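Local coordinates for 3-carboxy-cis,cis-muconate cycloisomerase (Pseudomonas putida, PDB 1RE5), which belongs to the mainly helical lyase family that includes adenylosuccinate lyase, and assembles from four copies of one elongated chain, at residues D[33-38]-D[211-216]; D[102-107]-D[190-195]; D[263-268]-D[348-353]; D[365-370]-D[425-430]. All blocks are in the same frame, centred on the assembly; numbering follows the deposited sequence.

Contact 1 (D[33-38]-D[211-216]); sequences AALARA and EALAEQ
Ala38 sets its CB 3.6 Å from CB of Ala212, a meeting of two methyl groups that illustrates how small residues let helices come close. Helix 21-40 and helix 206-217 meet here with their axes 8.5 Å apart along segments 33-38 and 211-216, and with directions 133° apart, antiparallel in sense but splayed. The close-packed, buried part belongs to Leu213. Its CG stands anti to the backbone N (chi1 -179°), which carries the branch across to the other helix: CD1 reaches CB of Ala34 at 3.7 Å, and CD2 lies 4.3 Å from CD2 of Leu35. CB of Leu213 is also 4.0 Å from CB of Ala38, whose methyl therefore touches two neighbouring residues of the opposite helix.

The other side is polar and partly exposed. There the Arg37 chain bends at chi3, laying one guanidinium face over CA of Ala34 in its own helix, while the amide of Gln216 sits at the edge, its plane turned 70° from the guanidinium. NE of Arg37 forms a salt bridge with Glu54 of helix 47-56. The chemistry is that of an alanine- and leucine-lined seam with a polar margin, in which the arginine's charge is probably balanced by the carboxylate of Glu54.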
loop_
_atom_site.group_PDB
_atom_site.type_symbol
_atom_site.label_atom_id
_atom_site.label_comp_id
_atom_site.label_asym_id
_atom_site.label_seq_id
_atom_site.Cartn_x
_atom_site.Cartn_y
_atom_site.Cartn_z
ATOM N N ALA D 33 -23.132 -27.274 12.876
ATOM C CA ALA D 33 -23.404 -28.238 13.929
ATOM C C ALA D 33 -23.791 -27.475 15.187
ATOM O O ALA D 33 -24.836 -27.729 15.778
ATOM C CB ALA D 33 -22.179 -29.090 14.189
ATOM N N ALA D 34 -22.954 -26.529 15.590
ATOM C CA ALA D 34 -23.242 -25.740 16.780
ATOM C C ALA D 34 -24.619 -25.056 16.700
ATOM O O ALA D 34 -25.306 -24.914 17.716
ATOM C CB ALA D 34 -22.149 -24.700 16.978
ATOM N N LEU D 35 -25.015 -24.636 15.494
ATOM C CA LEU D 35 -26.298 -23.950 15.266
ATOM C C LEU D 35 -27.459 -24.871 15.629
ATOM O O LEU D 35 -28.331 -24.509 16.421
ATOM C CB LEU D 35 -26.449 -23.540 13.791
ATOM C CG LEU D 35 -27.104 -22.191 13.429
ATOM C CD1 LEU D 35 -27.840 -22.351 12.123
ATOM C CD2 LEU D 35 -28.077 -21.722 14.485
ATOM N N ALA D 36 -27.468 -26.060 15.030
ATOM C CA ALA D 36 -28.507 -27.052 15.281
ATOM C C ALA D 36 -28.618 -27.329 16.788
ATOM O O ALA D 36 -29.707 -27.316 17.373
ATOM C CB ALA D 36 -28.178 -28.339 14.526
ATOM N N ARG D 37 -27.467 -27.567 17.403
ATOM C CA ARG D 37 -27.376 -27.846 18.826
ATOM C C ARG D 37 -28.030 -26.722 19.641
ATOM O O ARG D 37 -28.849 -26.974 20.529
ATOM C CB ARG D 37 -25.902 -27.975 19.202
ATOM C CG ARG D 37 -25.584 -28.969 20.294
ATOM C CD ARG D 37 -24.073 -29.039 20.474
ATOM N NE ARG D 37 -23.398 -29.390 19.226
ATOM C CZ ARG D 37 -22.205 -28.920 18.850
ATOM N NH1 ARG D 37 -21.539 -28.067 19.626
ATOM N NH2 ARG D 37 -21.669 -29.308 17.695
ATOM N N ALA D 38 -27.679 -25.481 19.326
ATOM C CA ALA D 38 -28.205 -24.339 20.067
ATOM C C ALA D 38 -29.683 -24.104 19.846
ATOM O O ALA D 38 -30.390 -23.674 20.753
ATOM C CB ALA D 38 -27.420 -23.070 19.717
ATOM N N GLU D 211 -27.171 -16.707 22.379
ATOM C CA GLU D 211 -26.339 -16.991 23.542
ATOM C C GLU D 211 -25.939 -18.459 23.597
ATOM O O GLU D 211 -24.783 -18.787 23.872
ATOM C CB GLU D 211 -27.074 -16.563 24.808
ATOM C CG GLU D 211 -27.638 -15.162 24.645
ATOM C CD GLU D 211 -27.824 -14.428 25.950
ATOM O OE1 GLU D 211 -28.496 -14.983 26.852
ATOM O OE2 GLU D 211 -27.303 -13.290 26.067
ATOM N N ALA D 212 -26.890 -19.341 23.312
ATOM C CA ALA D 212 -26.606 -20.766 23.308
ATOM C C ALA D 212 -25.502 -21.044 22.293
ATOM O O ALA D 212 -24.545 -21.764 22.581
ATOM C CB ALA D 212 -27.854 -21.546 22.938
ATOM N N LEU D 213 -25.641 -20.459 21.104
ATOM C CA LEU D 213 -24.671 -20.640 20.023
ATOM C C LEU D 213 -23.264 -20.167 20.393
ATOM O O LEU D 213 -22.275 -20.863 20.139
ATOM C CB LEU D 213 -25.149 -19.902 18.772
ATOM C CG LEU D 213 -24.251 -20.002 17.538
ATOM C CD1 LEU D 213 -23.842 -21.454 17.290
ATOM C CD2 LEU D 213 -25.001 -19.427 16.333
ATOM N N ALA D 214 -23.186 -18.981 20.992
ATOM C CA ALA D 214 -21.909 -18.411 21.401
ATOM C C ALA D 214 -21.218 -19.359 22.366
ATOM O O ALA D 214 -20.058 -19.739 22.167
ATOM C CB ALA D 214 -22.134 -17.063 22.060
ATOM N N GLU D 215 -21.950 -19.738 23.412
ATOM C CA GLU D 215 -21.457 -20.645 24.439
ATOM C C GLU D 215 -20.988 -21.979 23.845
ATOM O O GLU D 215 -19.967 -22.537 24.255
ATOM C CB GLU D 215 -22.567 -20.876 25.446
ATOM C CG GLU D 215 -22.203 -21.791 26.574
ATOM C CD GLU D 215 -23.403 -22.082 27.439
ATOM O OE1 GLU D 215 -24.382 -22.679 26.915
ATOM O OE2 GLU D 215 -23.374 -21.704 28.636
ATOM N N GLN D 216 -21.743 -22.481 22.877
ATOM C CA GLN D 216 -21.411 -23.733 22.201
ATOM C C GLN D 216 -20.036 -23.689 21.557
ATOM O O GLN D 216 -19.273 -24.654 21.623
ATOM C CB GLN D 216 -22.446 -24.028 21.111
ATOM C CG GLN D 216 -23.711 -24.667 21.631
ATOM C CD GLN D 216 -23.471 -26.081 22.103
ATOM O OE1 GLN D 216 -24.160 -26.576 22.994
ATOM N NE2 GLN D 216 -22.492 -26.746 21.500
#

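Contact 2 (D[102-107]-D[190-195]); sequences LGATSQ and LQFGGA
Thr105 and Gly194 bring their CA atoms to 4.4 Å, the nearest backbone approach between two segments that run 112° apart and so cross without pairing as strands. No hydrogen bond passes directly between them. Both segments turn at glycines with positive phi, Gly103 and Gly194, and CA of Gly194 comes within 3.9 Å of O of Gly103. The nearby Asp108 links the two backbones, because its carboxylate accepts hydrogen bonds from N of Thr105, N of Gly193 and N of Gly194.

The side chains fill in around this crossing. Thr105, at the N-cap position of helix 106-142, turns its OG1 anti to the backbone N (chi1 -172°) and its CG2 over the peptide of the other segment, 3.4 Å from C of Gly194. Its CB also lies 3.3 Å from N of Ala195, making Thr105 the residue that rests most directly on the loop. Phe192 comes in from a different direction: although its CB points away, the ring swings back so that its edge, at CE1, meets CB of Ala104 at 4.0 Å. Further along, the aliphatic CG of Gln191 stands 4.1 Å from O of Gln107, a looser touch at the first turn of the helix.

Phe192 also packs on Leu35 of helix 21-40 and on Val209 and Leu213 of helix 206-217, while Ala195 touches Thr158 of the second subunit, between strands 155-157 and 159-161. The crossing thus joins the start of the long helix 106-142 to the loop that leads from helix 162-187 to helix 206-217.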
loop_
_atom_site.group_PDB
_atom_site.type_symbol
_atom_site.label_atom_id
_atom_site.label_comp_id
_atom_site.label_asym_id
_atom_site.label_seq_id
_atom_site.Cartn_x
_atom_site.Cartn_y
_atom_site.Cartn_z
ATOM N N LEU D 102 -30.681 -23.087 9.786
ATOM C CA LEU D 102 -31.936 -22.400 10.088
ATOM C C LEU D 102 -31.809 -21.007 10.712
ATOM O O LEU D 102 -31.238 -20.844 11.797
ATOM C CB LEU D 102 -32.797 -23.272 11.009
ATOM C CG LEU D 102 -34.173 -22.703 11.399
ATOM C CD1 LEU D 102 -35.045 -22.568 10.154
ATOM C CD2 LEU D 102 -34.846 -23.610 12.427
ATOM N N GLY D 103 -32.361 -20.008 10.022
ATOM C CA GLY D 103 -32.337 -18.642 10.523
ATOM C C GLY D 103 -31.034 -17.880 10.356
ATOM O O GLY D 103 -30.934 -16.721 10.775
ATOM N N ALA D 104 -30.045 -18.520 9.739
ATOM C CA ALA D 104 -28.740 -17.907 9.538
ATOM C C ALA D 104 -28.503 -17.512 8.084
ATOM O O ALA D 104 -29.077 -18.094 7.156
ATOM C CB ALA D 104 -27.639 -18.867 9.999
ATOM N N THR D 105 -27.644 -16.516 7.892
ATOM C CA THR D 105 -27.320 -16.050 6.559
ATOM C C THR D 105 -25.928 -16.582 6.230
ATOM O O THR D 105 -25.212 -17.015 7.124
ATOM C CB THR D 105 -27.386 -14.493 6.500
ATOM O OG1 THR D 105 -27.241 -14.054 5.148
ATOM C CG2 THR D 105 -26.307 -13.866 7.351
ATOM N N SER D 106 -25.557 -16.575 4.955
ATOM C CA SER D 106 -24.246 -17.066 4.530
ATOM C C SER D 106 -23.066 -16.460 5.300
ATOM O O SER D 106 -22.184 -17.180 5.784
ATOM C CB SER D 106 -24.057 -16.806 3.034
ATOM O OG SER D 106 -24.978 -17.555 2.260
ATOM N N GLN D 107 -23.048 -15.136 5.421
ATOM C CA GLN D 107 -21.955 -14.480 6.127
ATOM C C GLN D 107 -21.818 -14.927 7.591
ATOM O O GLN D 107 -20.717 -14.920 8.141
ATOM C CB GLN D 107 -22.097 -12.952 6.050
ATOM C CG GLN D 107 -20.831 -12.230 6.494
ATOM C CD GLN D 107 -20.891 -10.736 6.318
ATOM O OE1 GLN D 107 -19.929 -10.031 6.614
ATOM N NE2 GLN D 107 -22.018 -10.239 5.835
ATOM N N LEU D 190 -18.858 -13.950 18.131
ATOM C CA LEU D 190 -19.710 -14.685 17.213
ATOM C C LEU D 190 -20.314 -13.747 16.169
ATOM O O LEU D 190 -20.514 -12.559 16.437
ATOM C CB LEU D 190 -20.844 -15.362 17.987
ATOM C CG LEU D 190 -21.939 -15.988 17.113
ATOM C CD1 LEU D 190 -21.455 -17.337 16.586
ATOM C CD2 LEU D 190 -23.224 -16.131 17.915
ATOM N N GLN D 191 -20.584 -14.283 14.980
ATOM C CA GLN D 191 -21.215 -13.507 13.917
ATOM C C GLN D 191 -22.540 -14.199 13.635
ATOM O O GLN D 191 -22.591 -15.210 12.916
ATOM C CB GLN D 191 -20.396 -13.505 12.624
ATOM C CG GLN D 191 -21.043 -12.644 11.544
ATOM C CD GLN D 191 -20.871 -11.157 11.811
ATOM O OE1 GLN D 191 -19.951 -10.530 11.273
ATOM N NE2 GLN D 191 -21.734 -10.589 12.652
ATOM N N PHE D 192 -23.611 -13.654 14.203
ATOM C CA PHE D 192 -24.936 -14.236 14.033
ATOM C C PHE D 192 -25.949 -13.106 13.906
ATOM O O PHE D 192 -26.361 -12.513 14.908
ATOM C CB PHE D 192 -25.252 -15.115 15.250
ATOM C CG PHE D 192 -26.471 -15.975 15.089
ATOM C CD1 PHE D 192 -26.590 -16.841 13.999
ATOM C CD2 PHE D 192 -27.485 -15.945 16.041
ATOM C CE1 PHE D 192 -27.710 -17.672 13.865
ATOM C CE2 PHE D 192 -28.600 -16.767 15.915
ATOM C CZ PHE D 192 -28.714 -17.636 14.823
ATOM N N GLY D 193 -26.343 -12.804 12.677
ATOM C CA GLY D 193 -27.284 -11.726 12.479
ATOM C C GLY D 193 -28.341 -12.029 11.447
ATOM O O GLY D 193 -29.333 -11.309 11.358
ATOM N N GLY D 194 -28.144 -13.087 10.666
ATOM C CA GLY D 194 -29.124 -13.429 9.649
ATOM C C GLY D 194 -29.187 -12.420 8.505
ATOM O O GLY D 194 -28.546 -11.367 8.547
ATOM N N ALA D 195 -29.988 -12.749 7.493
ATOM C CA ALA D 195 -30.162 -11.946 6.283
ATOM C C ALA D 195 -29.757 -10.482 6.335
ATOM O O ALA D 195 -28.987 -10.026 5.484
ATOM C CB ALA D 195 -31.589 -12.048 5.794
#

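Contact 3 (D[263-268]-D[348-353]); sequences GEVFEP and MEVDAA
Phe266 and Glu349 form the hydrogen-bonded pair of a short two-stranded antiparallel sheet, a compact case of how strand pairing sorts side chains between two faces. Both project to one face, with CB of Phe266 4.2 Å from CB of Glu349, but further out the phenyl ring and the carboxylate diverge. CG of Phe266 is anti to its carbonyl carbon (chi1 -58°), which sets the ring edge beside the backbone, with CD2 3.7 Å from O of Glu349. That same oxygen accepts N-H of Phe266 at 2.8 Å, in the carbonyl plane, and N of Glu349 returns a bond to O of Phe266 at 2.9 Å.

Val265 and Val350, the non-hydrogen-bonded pair, occupy the opposite face. CG1 of Val265 points anti to its backbone N and receives the methyl CE of Met348 at 3.8 Å; the methionine chain, folded at chi2 and chi3, passes across the valine at a slant. The two valines touch more loosely through their CG2 atoms, and both pack on Met355 of helix 352-359.

Beyond the strands the pairing continues for one more bond, from N of Asp351 to O of Glu264 at 2.9 Å. The Glu264 carboxylate pairs with Arg151 and Asn358 instead. Asp351 has two roles: its OD1 caps helix 352-359 at N of Arg354, while its OD2 accepts from a water, at 2.7 Å, that also donates to O of Gly263 at 2.8 Å.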
loop_
_atom_site.group_PDB
_atom_site.type_symbol
_atom_site.label_atom_id
_atom_site.label_comp_id
_atom_site.label_asym_id
_atom_site.label_seq_id
_atom_site.Cartn_x
_atom_site.Cartn_y
_atom_site.Cartn_z
ATOM N N GLY D 263 31.073 -9.628 9.472
ATOM C CA GLY D 263 31.254 -10.967 10.013
ATOM C C GLY D 263 31.224 -11.069 11.514
ATOM O O GLY D 263 32.099 -11.670 12.114
ATOM N N GLU D 264 30.207 -10.493 12.130
ATOM C CA GLU D 264 30.113 -10.522 13.576
ATOM C C GLU D 264 29.102 -11.532 14.107
ATOM O O GLU D 264 29.330 -12.155 15.146
ATOM C CB GLU D 264 29.778 -9.126 14.086
ATOM C CG GLU D 264 30.859 -8.131 13.781
ATOM C CD GLU D 264 30.540 -6.759 14.307
ATOM O OE1 GLU D 264 31.441 -5.889 14.291
ATOM O OE2 GLU D 264 29.387 -6.550 14.734
ATOM N N VAL D 265 27.985 -11.695 13.412
ATOM C CA VAL D 265 26.962 -12.631 13.846
ATOM C C VAL D 265 26.567 -13.420 12.623
ATOM O O VAL D 265 26.575 -12.886 11.521
ATOM C CB VAL D 265 25.725 -11.885 14.422
ATOM C CG1 VAL D 265 24.564 -12.838 14.595
ATOM C CG2 VAL D 265 26.072 -11.276 15.771
ATOM N N PHE D 266 26.227 -14.689 12.804
ATOM C CA PHE D 266 25.855 -15.525 11.670
ATOM C C PHE D 266 24.652 -16.403 11.959
ATOM O O PHE D 266 24.421 -16.806 13.106
ATOM C CB PHE D 266 27.004 -16.464 11.298
ATOM C CG PHE D 266 28.276 -15.770 10.955
ATOM C CD1 PHE D 266 28.602 -15.507 9.631
ATOM C CD2 PHE D 266 29.162 -15.386 11.959
ATOM C CE1 PHE D 266 29.786 -14.876 9.306
ATOM C CE2 PHE D 266 30.353 -14.749 11.642
ATOM C CZ PHE D 266 30.663 -14.496 10.308
ATOM N N GLU D 267 23.900 -16.710 10.907
ATOM C CA GLU D 267 22.765 -17.603 11.024
ATOM C C GLU D 267 23.353 -18.994 11.235
ATOM O O GLU D 267 24.475 -19.271 10.828
ATOM C CB GLU D 267 21.964 -17.601 9.737
ATOM C CG GLU D 267 20.965 -16.496 9.621
ATOM C CD GLU D 267 20.146 -16.640 8.363
ATOM O OE1 GLU D 267 19.873 -17.791 7.964
ATOM O OE2 GLU D 267 19.770 -15.609 7.778
ATOM N N PRO D 268 22.596 -19.898 11.853
ATOM C CA PRO D 268 23.082 -21.254 12.099
ATOM C C PRO D 268 23.455 -21.998 10.834
ATOM O O PRO D 268 23.191 -21.537 9.730
ATOM C CB PRO D 268 21.897 -21.927 12.775
ATOM C CG PRO D 268 21.151 -20.804 13.379
ATOM C CD PRO D 268 21.219 -19.747 12.334
ATOM N N MET D 348 22.216 -18.583 16.460
ATOM C CA MET D 348 23.198 -17.735 15.813
ATOM C C MET D 348 24.569 -17.815 16.446
ATOM O O MET D 348 24.697 -18.000 17.649
ATOM C CB MET D 348 22.710 -16.281 15.683
ATOM C CG MET D 348 21.761 -15.825 16.727
ATOM S SD MET D 348 22.634 -15.476 18.200
ATOM C CE MET D 348 23.015 -13.724 17.924
ATOM N N GLU D 349 25.582 -17.710 15.586
ATOM C CA GLU D 349 26.991 -17.770 15.953
ATOM C C GLU D 349 27.568 -16.383 16.124
ATOM O O GLU D 349 27.433 -15.539 15.233
ATOM C CB GLU D 349 27.782 -18.478 14.857
ATOM C CG GLU D 349 27.408 -19.932 14.645
ATOM C CD GLU D 349 28.081 -20.519 13.428
ATOM O OE1 GLU D 349 29.331 -20.453 13.349
ATOM O OE2 GLU D 349 27.361 -21.040 12.551
ATOM N N VAL D 350 28.239 -16.151 17.247
ATOM C CA VAL D 350 28.824 -14.852 17.495
ATOM C C VAL D 350 30.344 -14.909 17.423
ATOM O O VAL D 350 30.955 -15.888 17.836
ATOM C CB VAL D 350 28.395 -14.316 18.876
ATOM C CG1 VAL D 350 29.026 -12.961 19.128
ATOM C CG2 VAL D 350 26.875 -14.218 18.949
ATOM N N ASP D 351 30.946 -13.862 16.866
ATOM C CA ASP D 351 32.399 -13.756 16.769
ATOM C C ASP D 351 32.793 -12.474 17.517
ATOM O O ASP D 351 32.973 -11.401 16.920
ATOM C CB ASP D 351 32.848 -13.666 15.313
ATOM C CG ASP D 351 34.375 -13.732 15.163
ATOM O OD1 ASP D 351 35.108 -13.428 16.137
ATOM O OD2 ASP D 351 34.849 -14.078 14.058
ATOM N N ALA D 352 32.907 -12.601 18.839
ATOM C CA ALA D 352 33.261 -11.486 19.712
ATOM C C ALA D 352 34.611 -10.884 19.385
ATOM O O ALA D 352 34.814 -9.687 19.556
ATOM C CB ALA D 352 33.237 -11.935 21.157
ATOM N N ALA D 353 35.534 -11.719 18.917
ATOM C CA ALA D 353 36.878 -11.255 18.561
ATOM C C ALA D 353 36.824 -10.344 17.340
ATOM O O ALA D 353 37.509 -9.318 17.294
ATOM C CB ALA D 353 37.792 -12.439 18.289
HETATM O O HOH W 1 34.262 -13.342 11.516
#

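Contact 4 (D[365-370]-D[425-430]); sequences LVLAEA and LDPAHY
Leu367 reaches into the turn formed by residues 425-430, and its side chain can be followed atom by atom. CB lies 4.2 Å from CD1 of Leu425, on the side where helix 418-424 has just ended. Past CG the two methyls part. CD2 enters the bend of the opposite backbone, 3.5 Å from O of Leu425, and also touches the Pro427 ring, whose CG is 4.0 Å away. CD1 heads the other way and approaches the Tyr430 ring obliquely, 4.3 Å from CD2 of Tyr430.

Tyr430 carries the other half of the contact, meeting Glu369 and Ala370 in the first turn of helix 368-378. The methyl of Ala370 sits over one ring face as a CH-pi contact, its CB 3.4 Å from the ring centroid and 12° off the normal. At the far end of the ring, OH of Tyr430 donates a hydrogen bond to OE2 of Glu369, modelled at 2.4 Å, very short, so the exact length is doubtful. The acceptor lies in the ring plane at its edge, and the carboxylate is turned 69° from that plane. Glu369 reaches the hydroxyl with CG anti to its backbone N (chi1 173°) and an extended chain, while the next residue, Ala370, covers a face of the ring.

Tyr430 also rests on Pro159 of strand 159-161 and on Ala200 of the second subunit. Joining the first turn of helix 368-378 to the connection between helices 418-424 and 434-449, this packing belongs to the small helical C-terminal region of the adenylosuccinate lyase type.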
loop_
_atom_site.group_PDB
_atom_site.type_symbol
_atom_site.label_atom_id
_atom_site.label_comp_id
_atom_site.label_asym_id
_atom_site.label_seq_id
_atom_site.Cartn_x
_atom_site.Cartn_y
_atom_site.Cartn_z
ATOM N N LEU D 365 38.749 6.747 17.227
ATOM C CA LEU D 365 38.050 8.012 17.056
ATOM C C LEU D 365 36.616 7.930 17.555
ATOM O O LEU D 365 36.007 8.942 17.905
ATOM C CB LEU D 365 38.061 8.427 15.584
ATOM C CG LEU D 365 39.407 8.925 15.049
ATOM C CD1 LEU D 365 39.325 9.174 13.555
ATOM C CD2 LEU D 365 39.782 10.207 15.768
ATOM N N VAL D 366 36.080 6.719 17.591
ATOM C CA VAL D 366 34.709 6.504 18.035
ATOM C C VAL D 366 34.608 6.588 19.572
ATOM O O VAL D 366 33.519 6.600 20.153
ATOM C CB VAL D 366 34.206 5.124 17.527
ATOM C CG1 VAL D 366 34.426 4.049 18.580
ATOM C CG2 VAL D 366 32.756 5.225 17.123
ATOM N N LEU D 367 35.763 6.654 20.221
ATOM C CA LEU D 367 35.835 6.723 21.665
ATOM C C LEU D 367 36.357 8.087 22.094
ATOM O O LEU D 367 36.621 8.312 23.271
ATOM C CB LEU D 367 36.762 5.624 22.176
ATOM C CG LEU D 367 36.146 4.458 22.949
ATOM C CD1 LEU D 367 34.734 4.214 22.478
ATOM C CD2 LEU D 367 37.021 3.210 22.777
ATOM N N ALA D 368 36.509 8.996 21.137
ATOM C CA ALA D 368 36.997 10.338 21.437
ATOM C C ALA D 368 36.177 10.979 22.551
ATOM O O ALA D 368 36.728 11.617 23.455
ATOM C CB ALA D 368 36.930 11.200 20.201
ATOM N N GLU D 369 34.859 10.804 22.473
ATOM C CA GLU D 369 33.922 11.356 23.447
ATOM C C GLU D 369 34.221 10.898 24.886
ATOM O O GLU D 369 34.231 11.719 25.809
ATOM C CB GLU D 369 32.492 10.981 23.034
ATOM C CG GLU D 369 31.412 11.342 24.036
ATOM C CD GLU D 369 30.036 10.844 23.618
ATOM O OE1 GLU D 369 29.454 11.424 22.676
ATOM O OE2 GLU D 369 29.541 9.866 24.224
ATOM N N ALA D 370 34.477 9.600 25.063
ATOM C CA ALA D 370 34.778 9.021 26.377
ATOM C C ALA D 370 36.016 9.663 27.005
ATOM O O ALA D 370 36.129 9.760 28.230
ATOM C CB ALA D 370 34.986 7.514 26.247
ATOM N N LEU D 425 40.478 4.275 26.298
ATOM C CA LEU D 425 40.368 3.845 24.915
ATOM C C LEU D 425 39.901 2.409 24.790
ATOM O O LEU D 425 40.039 1.802 23.729
ATOM C CB LEU D 425 41.699 4.026 24.189
ATOM C CG LEU D 425 41.945 5.422 23.617
ATOM C CD1 LEU D 425 40.897 5.715 22.573
ATOM C CD2 LEU D 425 41.896 6.468 24.710
ATOM N N ASP D 426 39.360 1.864 25.878
ATOM C CA ASP D 426 38.839 0.504 25.864
ATOM C C ASP D 426 37.320 0.598 25.779
ATOM O O ASP D 426 36.679 1.211 26.635
ATOM C CB ASP D 426 39.257 -0.269 27.118
ATOM C CG ASP D 426 38.623 -1.645 27.186
ATOM O OD1 ASP D 426 38.449 -2.271 26.124
ATOM O OD2 ASP D 426 38.303 -2.114 28.295
ATOM N N PRO D 427 36.729 -0.003 24.732
ATOM C CA PRO D 427 35.285 -0.010 24.487
ATOM C C PRO D 427 34.496 -0.548 25.663
ATOM O O PRO D 427 33.458 0.001 26.019
ATOM C CB PRO D 427 35.142 -0.911 23.266
ATOM C CG PRO D 427 36.448 -0.782 22.587
ATOM C CD PRO D 427 37.424 -0.807 23.714
ATOM N N ALA D 428 34.995 -1.624 26.258
ATOM C CA ALA D 428 34.328 -2.255 27.387
ATOM C C ALA D 428 33.974 -1.273 28.512
ATOM O O ALA D 428 33.078 -1.532 29.322
ATOM C CB ALA D 428 35.199 -3.365 27.925
ATOM N N HIS D 429 34.666 -0.141 28.550
ATOM C CA HIS D 429 34.446 0.860 29.586
ATOM C C HIS D 429 33.554 2.025 29.169
ATOM O O HIS D 429 33.453 3.027 29.875
ATOM C CB HIS D 429 35.800 1.388 30.072
ATOM C CG HIS D 429 36.591 0.380 30.848
ATOM N ND1 HIS D 429 36.237 -0.025 32.118
ATOM C CD2 HIS D 429 37.677 -0.354 30.510
ATOM C CE1 HIS D 429 37.067 -0.969 32.525
ATOM N NE2 HIS D 429 37.950 -1.189 31.568
ATOM N N TYR D 430 32.903 1.902 28.019
ATOM C CA TYR D 430 32.023 2.959 27.555
ATOM C C TYR D 430 30.740 2.339 27.024
ATOM O O TYR D 430 30.255 2.704 25.960
ATOM C CB TYR D 430 32.717 3.774 26.465
ATOM C CG TYR D 430 32.214 5.195 26.361
ATOM C CD1 TYR D 430 32.207 6.030 27.477
ATOM C CD2 TYR D 430 31.766 5.714 25.144
ATOM C CE1 TYR D 430 31.765 7.352 27.390
ATOM C CE2 TYR D 430 31.324 7.043 25.042
ATOM C CZ TYR D 430 31.326 7.855 26.173
ATOM O OH TYR D 430 30.889 9.160 26.089
#

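How the contacts relate
The four contacts fall into two groups on opposite sides of the chain's centre. Contacts 1 and 2 have centres about 12 Å apart and touch: Leu213 and Leu35 of the helix pair meet Phe192 and Ala104 of the loop crossing, so both belong to one packed region. Contact 2, which includes the start of helix 106-142, also lies within the sequence span bounded by contact 1. Contacts 3 and 4 follow later in the chain, their centres about 23 Å apart without touching, linked by the successive helices 352-359 and 368-378. From the first group to the second, centres are about 54 to 67 Å apart. These contacts thus join neighbouring parts of the fold within each group, and none of them spans the two.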